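Local atomic coordinates of ribonuclease T2 (Homo sapiens, PDB entry 3T0O), a protein that cleaves single-stranded RNA, preferentially between purine and uridine residues, and so degrades microbial RNA in the innate immune response. Residues Trp73-Ile77 / His78-Asn82; Ala103-Ser106 / Gln107-Phe111; Tyr138-Val141 / Ala142-Lys145. One frame throughout, in Å; residues are numbered along the deposited sequence.

Contact 1 of 3, residues Trp73-Ile77 / His78-Asn82; sequences WPDVI and HSFPN
An Asx turn built on Asp75, which meets His78, Ser79 and Phe80 through its carboxylate, organises the loop between helix 66-72 and helix 84-98 of the RNase T2 fold. The chain leaves helix 66-72 at Trp73 and doubles back so closely that the CA atoms of Asp75 and Ser79 are 4.8 Å apart. Here a buried carboxylate is satisfied mainly by backbone N-H groups. Asp75 OD1 accepts from Ile77 N at 3.2 Å, nearly along the C-O axis of the acid, and this bond closes the turn. The same oxygen takes Ser79 N at 2.9 Å from well above the carboxylate plane, with a weak further bond from His78 N. Asp75 OD2 receives Phe80 N at 2.9 Å, again from above the plane, so both oxygens are gripped and the group can hardly rotate. With CG anti to the backbone N (chi1 180°), the acid reaches straight into the bend. So many N-H donors would be expected to favour the charged form.

Around this polar centre, His78 CB sits over the middle of one face of the Phe80 ring, while Arg85 makes a cation-pi contact with that ring. The side chain of Ile77 packs against His41, a predicted active-site residue, so the turn borders the probable catalytic centre. At the far end a water donates to Asp75 OD2 at 2.6 Å and to the carbonyl oxygen of Asn82 at 2.8 Å.

Contact 2 of 3, residues Ala103-Ser106 / Gln107-Phe111; sequences ALNS and QKKYF
Ser106 and Lys109 meet where the loop after helix 84-98 runs into helix 107-121, and the junction has a close inner side and a more exposed outer one. On the inner side Tyr110 N donates to Ser106 O at 2.9 Å, the i to i+4 bond of the first helical turn. Tyr110 CB rests against the carbonyl oxygens of Ser106 and Leu104, and Leu104 CB comes to the edge of the Tyr110 ring, 4.4 Å from CD1. The hydroxyl of Tyr110 bonds to Leu43 O, and its side chain touches that of His94, a predicted active-site residue. Gln107, also buried, directs its amide to Pro56 and Asn58.

Ser106 is the N-cap of this helix. Its OG accepts from Lys109 N at 3.0 Å and so satisfies one of the N-H groups that a first helical turn leaves without a carbonyl partner. OG lies between the backbone N and the carbonyl carbon (chi1 70°), which turns it back over the helix end.

The outer side, open to solvent in greater measure, is formed by the long chain of Lys109. Its CB passes 3.4 Å from Ala103 O, and its methylenes run past Ser106 OG. A bend at chi3 then brings NZ alongside Asn105, the two side chains pointing the same way, and NZ donates to Asn105 OD1 at 2.7 Å. The ammonium approaches from above the amide's carbonyl plane, 46° out of it. A second bond, to Asp102 O, ties the same nitrogen to the loop. Lys108 leads away from the junction, with a long, weak ion pair to Asp64.

Contact 3 of 3, residues Tyr138-Val141 / Ala142-Lys145; sequences YYQV and ADFK
Tyr139 and Gln140 arrive as a short extended strand, and within one residue the backbone turns into helix 141-152, where Asp143 and Phe144 fold back on them. Two carbonyls accept N-H groups of the new helix. Gln140 O accepts from Asp143 N at 2.9 Å. Val141 O takes Lys145 N at 3.0 Å, the regular helical bond, and a weak one from Phe144 N.

The side chain of Asp143 answers in the reverse direction. Gln140 N donates to Asp143 OD2 at 2.8 Å with a nearly straight N-H (164°), meeting the carboxylate from above its plane. With CG anti to the carbonyl carbon (chi1 -65°), the carboxylate is carried back over the strand end. Only the return half of a capping box is present: the acid takes the backbone N-H of Gln140, but the Gln140 side chain does not accept from Asp143 N. An acid at the start of a helix is also well placed to interact favourably with the helix dipole.

The same OD2 lies at the edge of the Tyr139 ring, near its plane and 3.7 Å from CD1, while the carboxylate stands almost perpendicular to the ring. Phe144 comes to that ring over its face. The pair is T-shaped, the edge of Phe144 directed at the face of Tyr139, with centroids 5.7 Å apart and planes at 74°. Phe144 CE2 is 3.8 Å from Tyr139 CB, so the contact extends down to the root of the tyrosine. Tyr224 adds another edge-to-face partner to Phe144, and Tyr139 OH bonds to Lys133 O. Tyr139 pairs with Val222 in a two-stranded antiparallel sheet, and the Val141 side chain packs on the same valine.

All three contacts are local and partly buried. Contact 1 bends a loop round a buried acid, whereas contacts 2 and 3 set buried rings beside exposed polar side chains such as Lys109 and Gln140 and start helices, one with a serine hydroxyl at the N-cap, the other with Asp143 reaching back to the backbone N of Gln140. Contacts 1 and 2 border the predicted active-site region and touch directly, Trp73 CZ3 lying 3.5 Å from Phe111 CD1. Contact 3 is remote, about 16 Å from contact 1 between nearest atoms, and lies across the chain's centre from contact 2. A T-shaped Tyr139-Phe144 pair spans contact 3, while lysine-to-amide bonding marks the outer side of contact 2.

Contact 1 of 3, residues Trp73-Ile77 / His78-Asn82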
loop_
_atom_site.group_PDB
_atom_site.type_symbol
_atom_site.label_atom_id
_atom_site.label_comp_id
_atom_site.label_asym_id
_atom_site.label_seq_id
_atom_site.Cartn_x
_atom_site.Cartn_y
_atom_site.Cartn_z
ATOM N N TRP A 73 -7.954 -4.191 -1.132
ATOM C CA TRP A 73 -6.664 -4.851 -1.335
ATOM C C TRP A 73 -6.690 -5.585 -2.683
ATOM O O TRP A 73 -6.246 -6.717 -2.819
ATOM C CB TRP A 73 -6.413 -5.787 -0.164
ATOM C CG TRP A 73 -4.964 -6.052 0.125
ATOM C CD1 TRP A 73 -3.922 -6.138 -0.761
ATOM C CD2 TRP A 73 -4.445 -6.381 1.418
ATOM N NE1 TRP A 73 -2.729 -6.434 -0.066
ATOM C CE2 TRP A 73 -3.052 -6.599 1.270
ATOM C CE3 TRP A 73 -5.030 -6.424 2.703
ATOM C CZ2 TRP A 73 -2.202 -6.923 2.415
ATOM C CZ3 TRP A 73 -4.181 -6.732 3.803
ATOM C CH2 TRP A 73 -2.814 -6.939 3.631
ATOM N N PRO A 74 -7.122 -4.905 -3.740
ATOM C CA PRO A 74 -7.196 -5.608 -5.025
ATOM C C PRO A 74 -5.837 -5.805 -5.665
ATOM O O PRO A 74 -4.868 -5.130 -5.288
ATOM C CB PRO A 74 -7.969 -4.609 -5.928
ATOM C CG PRO A 74 -7.581 -3.222 -5.373
ATOM C CD PRO A 74 -7.614 -3.499 -3.837
ATOM N N ASP A 75 -5.770 -6.756 -6.604
ATOM C CA ASP A 75 -4.520 -7.004 -7.294
ATOM C C ASP A 75 -4.373 -6.061 -8.436
ATOM O O ASP A 75 -4.935 -6.251 -9.487
ATOM C CB ASP A 75 -4.488 -8.439 -7.767
ATOM C CG ASP A 75 -3.212 -8.780 -8.511
ATOM O OD1 ASP A 75 -2.377 -7.873 -8.700
ATOM O OD2 ASP A 75 -3.061 -9.963 -8.929
ATOM N N VAL A 76 -3.645 -4.987 -8.188
ATOM C CA VAL A 76 -3.438 -3.958 -9.222
ATOM C C VAL A 76 -2.012 -3.883 -9.671
ATOM O O VAL A 76 -1.627 -2.870 -10.291
ATOM C CB VAL A 76 -3.955 -2.591 -8.714
ATOM C CG1 VAL A 76 -5.474 -2.678 -8.507
ATOM C CG2 VAL A 76 -3.224 -2.140 -7.433
ATOM N N ILE A 77 -1.273 -4.979 -9.489
ATOM C CA ILE A 77 0.092 -5.033 -10.059
ATOM C C ILE A 77 0.064 -6.061 -11.156
ATOM O O ILE A 77 0.168 -5.670 -12.322
ATOM C CB ILE A 77 1.053 -5.368 -8.974
ATOM C CG1 ILE A 77 1.100 -4.179 -7.984
ATOM C CG2 ILE A 77 2.438 -5.559 -9.621
ATOM C CD1 ILE A 77 1.837 -4.430 -6.756
ATOM N N HIS A 78 -0.092 -7.350 -10.857
ATOM C CA HIS A 78 -0.204 -8.297 -11.947
ATOM C C HIS A 78 -1.602 -8.539 -12.437
ATOM O O HIS A 78 -1.798 -9.064 -13.564
ATOM C CB HIS A 78 0.291 -9.652 -11.563
ATOM C CG HIS A 78 1.754 -9.669 -11.296
ATOM N ND1 HIS A 78 2.689 -9.225 -12.211
ATOM C CD2 HIS A 78 2.433 -10.026 -10.185
ATOM C CE1 HIS A 78 3.896 -9.304 -11.657
ATOM N NE2 HIS A 78 3.772 -9.802 -10.439
ATOM N N SER A 79 -2.544 -8.174 -11.552
ATOM C CA SER A 79 -3.939 -8.301 -11.915
ATOM C C SER A 79 -4.245 -9.706 -12.379
ATOM O O SER A 79 -4.869 -9.895 -13.427
ATOM C CB SER A 79 -4.361 -7.248 -12.975
ATOM O OG SER A 79 -4.256 -5.962 -12.378
ATOM N N PHE A 80 -3.803 -10.713 -11.627
ATOM C CA PHE A 80 -4.121 -12.088 -11.970
ATOM C C PHE A 80 -5.625 -12.284 -11.685
ATOM O O PHE A 80 -6.218 -11.606 -10.793
ATOM C CB PHE A 80 -3.316 -12.995 -11.031
ATOM C CG PHE A 80 -1.821 -13.011 -11.271
ATOM C CD1 PHE A 80 -1.310 -13.246 -12.561
ATOM C CD2 PHE A 80 -0.952 -12.845 -10.230
ATOM C CE1 PHE A 80 0.063 -13.286 -12.797
ATOM C CE2 PHE A 80 0.468 -12.957 -10.475
ATOM C CZ PHE A 80 0.928 -13.151 -11.730
ATOM N N PRO A 81 -6.220 -13.172 -12.425
ATOM C CA PRO A 81 -7.660 -13.437 -12.272
ATOM C C PRO A 81 -7.923 -14.043 -10.915
ATOM O O PRO A 81 -8.938 -13.731 -10.284
ATOM C CB PRO A 81 -7.994 -14.374 -13.417
ATOM C CG PRO A 81 -6.696 -14.796 -14.078
ATOM C CD PRO A 81 -5.600 -13.812 -13.575
ATOM N N ASN A 82 -6.979 -14.848 -10.438
ATOM C CA ASN A 82 -7.097 -15.381 -9.105
ATOM C C ASN A 82 -6.495 -14.356 -8.156
ATOM O O ASN A 82 -5.269 -14.279 -8.012
ATOM C CB ASN A 82 -6.295 -16.649 -8.982
ATOM C CG ASN A 82 -6.517 -17.328 -7.661
ATOM O OD1 ASN A 82 -7.066 -16.712 -6.706
ATOM N ND2 ASN A 82 -6.122 -18.614 -7.584
HETATM O O HOH W 1 -3.499 -12.183 -7.563
HETATM O O HOH W 2 -2.017 -5.049 -13.891
#

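Contact 2 of 3, residues Ala103-Ser106 / Gln107-Phe111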
loop_
_atom_site.group_PDB
_atom_site.type_symbol
_atom_site.label_atom_id
_atom_site.label_comp_id
_atom_site.label_asym_id
_atom_site.label_seq_id
_atom_site.Cartn_x
_atom_site.Cartn_y
_atom_site.Cartn_z
ATOM N N ALA A 103 -0.482 -9.179 17.936
ATOM C CA ALA A 103 -1.650 -8.612 17.231
ATOM C C ALA A 103 -1.772 -9.076 15.786
ATOM O O ALA A 103 -2.852 -8.931 15.207
ATOM C CB ALA A 103 -1.590 -7.088 17.217
ATOM N N LEU A 104 -0.709 -9.667 15.242
ATOM C CA LEU A 104 -0.676 -10.040 13.834
ATOM C C LEU A 104 -0.375 -11.524 13.678
ATOM O O LEU A 104 0.019 -11.948 12.576
ATOM C CB LEU A 104 0.448 -9.256 13.112
ATOM C CG LEU A 104 0.374 -7.725 13.258
ATOM C CD1 LEU A 104 1.559 -7.098 12.570
ATOM C CD2 LEU A 104 -0.945 -7.180 12.747
ATOM N N ASN A 105 -0.590 -12.298 14.745
ATOM C CA ASN A 105 -0.036 -13.651 14.839
ATOM C C ASN A 105 -0.902 -14.759 14.224
ATOM O O ASN A 105 -0.722 -15.937 14.530
ATOM C CB ASN A 105 0.434 -13.943 16.276
ATOM C CG ASN A 105 -0.709 -14.310 17.188
ATOM O OD1 ASN A 105 -1.874 -14.179 16.811
ATOM N ND2 ASN A 105 -0.403 -14.722 18.402
ATOM N N SER A 106 -1.791 -14.389 13.318
ATOM C CA SER A 106 -2.537 -15.377 12.549
ATOM C C SER A 106 -2.848 -14.717 11.235
ATOM O O SER A 106 -2.768 -13.524 11.140
ATOM C CB SER A 106 -3.833 -15.809 13.256
ATOM O OG SER A 106 -4.795 -14.733 13.249
ATOM N N GLN A 107 -3.208 -15.510 10.234
ATOM C CA GLN A 107 -3.590 -14.919 8.980
ATOM C C GLN A 107 -4.742 -13.936 9.158
ATOM O O GLN A 107 -4.722 -12.800 8.605
ATOM C CB GLN A 107 -3.848 -15.963 7.892
ATOM C CG GLN A 107 -2.529 -16.681 7.587
ATOM C CD GLN A 107 -2.663 -17.758 6.550
ATOM O OE1 GLN A 107 -3.384 -17.582 5.591
ATOM N NE2 GLN A 107 -1.924 -18.897 6.734
ATOM N N LYS A 108 -5.762 -14.349 9.892
ATOM C CA LYS A 108 -6.909 -13.478 10.043
ATOM C C LYS A 108 -6.537 -12.172 10.749
ATOM O O LYS A 108 -7.051 -11.099 10.409
ATOM C CB LYS A 108 -8.042 -14.216 10.797
ATOM C CG LYS A 108 -9.241 -13.358 11.001
ATOM C CD LYS A 108 -10.029 -13.141 9.756
ATOM C CE LYS A 108 -11.504 -12.684 10.141
ATOM N NZ LYS A 108 -12.270 -13.670 10.952
ATOM N N LYS A 109 -5.680 -12.266 11.747
ATOM C CA LYS A 109 -5.324 -11.084 12.532
ATOM C C LYS A 109 -4.451 -10.156 11.711
ATOM O O LYS A 109 -4.667 -8.946 11.722
ATOM C CB LYS A 109 -4.615 -11.502 13.831
ATOM C CG LYS A 109 -5.614 -11.981 14.855
ATOM C CD LYS A 109 -4.913 -12.723 16.029
ATOM C CE LYS A 109 -4.150 -11.747 16.895
ATOM N NZ LYS A 109 -3.672 -12.579 18.134
ATOM N N TYR A 110 -3.482 -10.706 10.979
ATOM C CA TYR A 110 -2.650 -9.905 10.129
ATOM C C TYR A 110 -3.453 -9.181 9.039
ATOM O O TYR A 110 -3.329 -7.980 8.851
ATOM C CB TYR A 110 -1.614 -10.859 9.481
ATOM C CG TYR A 110 -0.803 -10.203 8.413
ATOM C CD1 TYR A 110 0.207 -9.323 8.753
ATOM C CD2 TYR A 110 -1.057 -10.443 7.071
ATOM C CE1 TYR A 110 0.990 -8.707 7.771
ATOM C CE2 TYR A 110 -0.276 -9.827 6.102
ATOM C CZ TYR A 110 0.770 -9.001 6.499
ATOM O OH TYR A 110 1.557 -8.373 5.532
ATOM N N PHE A 111 -4.212 -9.937 8.252
ATOM C CA PHE A 111 -4.951 -9.268 7.218
ATOM C C PHE A 111 -6.024 -8.356 7.811
ATOM O O PHE A 111 -6.237 -7.258 7.257
ATOM C CB PHE A 111 -5.566 -10.302 6.258
ATOM C CG PHE A 111 -4.576 -10.876 5.326
ATOM C CD1 PHE A 111 -4.204 -10.186 4.185
ATOM C CD2 PHE A 111 -4.063 -12.152 5.526
ATOM C CE1 PHE A 111 -3.274 -10.773 3.294
ATOM C CE2 PHE A 111 -3.140 -12.718 4.673
ATOM C CZ PHE A 111 -2.749 -12.052 3.556
#

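Contact 3 of 3, residues Tyr138-Val141 / Ala142-Lys145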
loop_
_atom_site.group_PDB
_atom_site.type_symbol
_atom_site.label_atom_id
_atom_site.label_comp_id
_atom_site.label_asym_id
_atom_site.label_seq_id
_atom_site.Cartn_x
_atom_site.Cartn_y
_atom_site.Cartn_z
ATOM N N TYR A 138 0.241 18.904 -13.004
ATOM C CA TYR A 138 1.193 18.325 -12.059
ATOM C C TYR A 138 1.134 18.946 -10.658
ATOM O O TYR A 138 0.835 20.105 -10.534
ATOM C CB TYR A 138 2.595 18.494 -12.573
ATOM C CG TYR A 138 2.848 17.880 -13.897
ATOM C CD1 TYR A 138 2.073 16.776 -14.388
ATOM C CD2 TYR A 138 3.876 18.399 -14.671
ATOM C CE1 TYR A 138 2.340 16.223 -15.635
ATOM C CE2 TYR A 138 4.170 17.821 -15.900
ATOM C CZ TYR A 138 3.400 16.751 -16.360
ATOM O OH TYR A 138 3.774 16.284 -17.604
ATOM N N TYR A 139 1.510 18.164 -9.650
ATOM C CA TYR A 139 1.737 18.617 -8.311
ATOM C C TYR A 139 3.219 18.713 -8.119
ATOM O O TYR A 139 4.013 18.330 -9.010
ATOM C CB TYR A 139 1.215 17.583 -7.307
ATOM C CG TYR A 139 -0.297 17.592 -7.278
ATOM C CD1 TYR A 139 -0.972 18.485 -6.470
ATOM C CD2 TYR A 139 -1.032 16.756 -8.112
ATOM C CE1 TYR A 139 -2.320 18.565 -6.455
ATOM C CE2 TYR A 139 -2.428 16.810 -8.082
ATOM C CZ TYR A 139 -3.037 17.686 -7.243
ATOM O OH TYR A 139 -4.389 17.771 -7.268
ATOM N N GLN A 140 3.622 19.223 -6.963
ATOM C CA GLN A 140 5.009 18.990 -6.546
ATOM C C GLN A 140 5.063 17.854 -5.558
ATOM O O GLN A 140 4.129 17.614 -4.829
ATOM C CB GLN A 140 5.559 20.217 -5.854
ATOM C CG GLN A 140 5.566 21.451 -6.750
ATOM C CD GLN A 140 6.620 21.310 -7.808
ATOM O OE1 GLN A 140 7.808 21.081 -7.506
ATOM N NE2 GLN A 140 6.210 21.473 -9.046
ATOM N N VAL A 141 6.147 17.078 -5.567
ATOM C CA VAL A 141 6.277 16.040 -4.578
ATOM C C VAL A 141 6.127 16.611 -3.176
ATOM O O VAL A 141 5.520 15.917 -2.366
ATOM C CB VAL A 141 7.584 15.277 -4.725
ATOM C CG1 VAL A 141 7.788 14.337 -3.523
ATOM C CG2 VAL A 141 7.504 14.511 -6.084
ATOM N N ALA A 142 6.607 17.837 -2.933
ATOM C CA ALA A 142 6.464 18.437 -1.578
ATOM C C ALA A 142 5.018 18.639 -1.202
ATOM O O ALA A 142 4.685 18.640 -0.011
ATOM C CB ALA A 142 7.207 19.781 -1.528
ATOM N N ASP A 143 4.139 18.744 -2.192
ATOM C CA ASP A 143 2.711 18.886 -1.822
ATOM C C ASP A 143 2.252 17.667 -1.056
ATOM O O ASP A 143 1.567 17.789 0.000
ATOM C CB ASP A 143 1.836 19.041 -3.070
ATOM C CG ASP A 143 2.126 20.312 -3.817
ATOM O OD1 ASP A 143 2.585 21.340 -3.201
ATOM O OD2 ASP A 143 1.876 20.310 -5.047
ATOM N N PHE A 144 2.627 16.490 -1.538
ATOM C CA PHE A 144 2.268 15.276 -0.886
ATOM C C PHE A 144 3.066 15.125 0.402
ATOM O O PHE A 144 2.531 14.849 1.423
ATOM C CB PHE A 144 2.603 14.105 -1.768
ATOM C CG PHE A 144 1.670 13.941 -2.879
ATOM C CD1 PHE A 144 0.596 13.055 -2.774
ATOM C CD2 PHE A 144 1.909 14.610 -4.109
ATOM C CE1 PHE A 144 -0.234 12.914 -3.842
ATOM C CE2 PHE A 144 1.070 14.438 -5.190
ATOM C CZ PHE A 144 -0.028 13.582 -5.034
ATOM N N LYS A 145 4.390 15.294 0.320
ATOM C CA LYS A 145 5.183 14.993 1.496
ATOM C C LYS A 145 4.851 15.892 2.657
ATOM O O LYS A 145 4.658 15.421 3.809
ATOM C CB LYS A 145 6.669 15.034 1.129
ATOM C CG LYS A 145 7.434 14.156 2.057
ATOM C CD LYS A 145 8.882 14.036 1.625
ATOM C CE LYS A 145 9.009 13.010 0.505
ATOM N NZ LYS A 145 10.431 12.830 0.057
#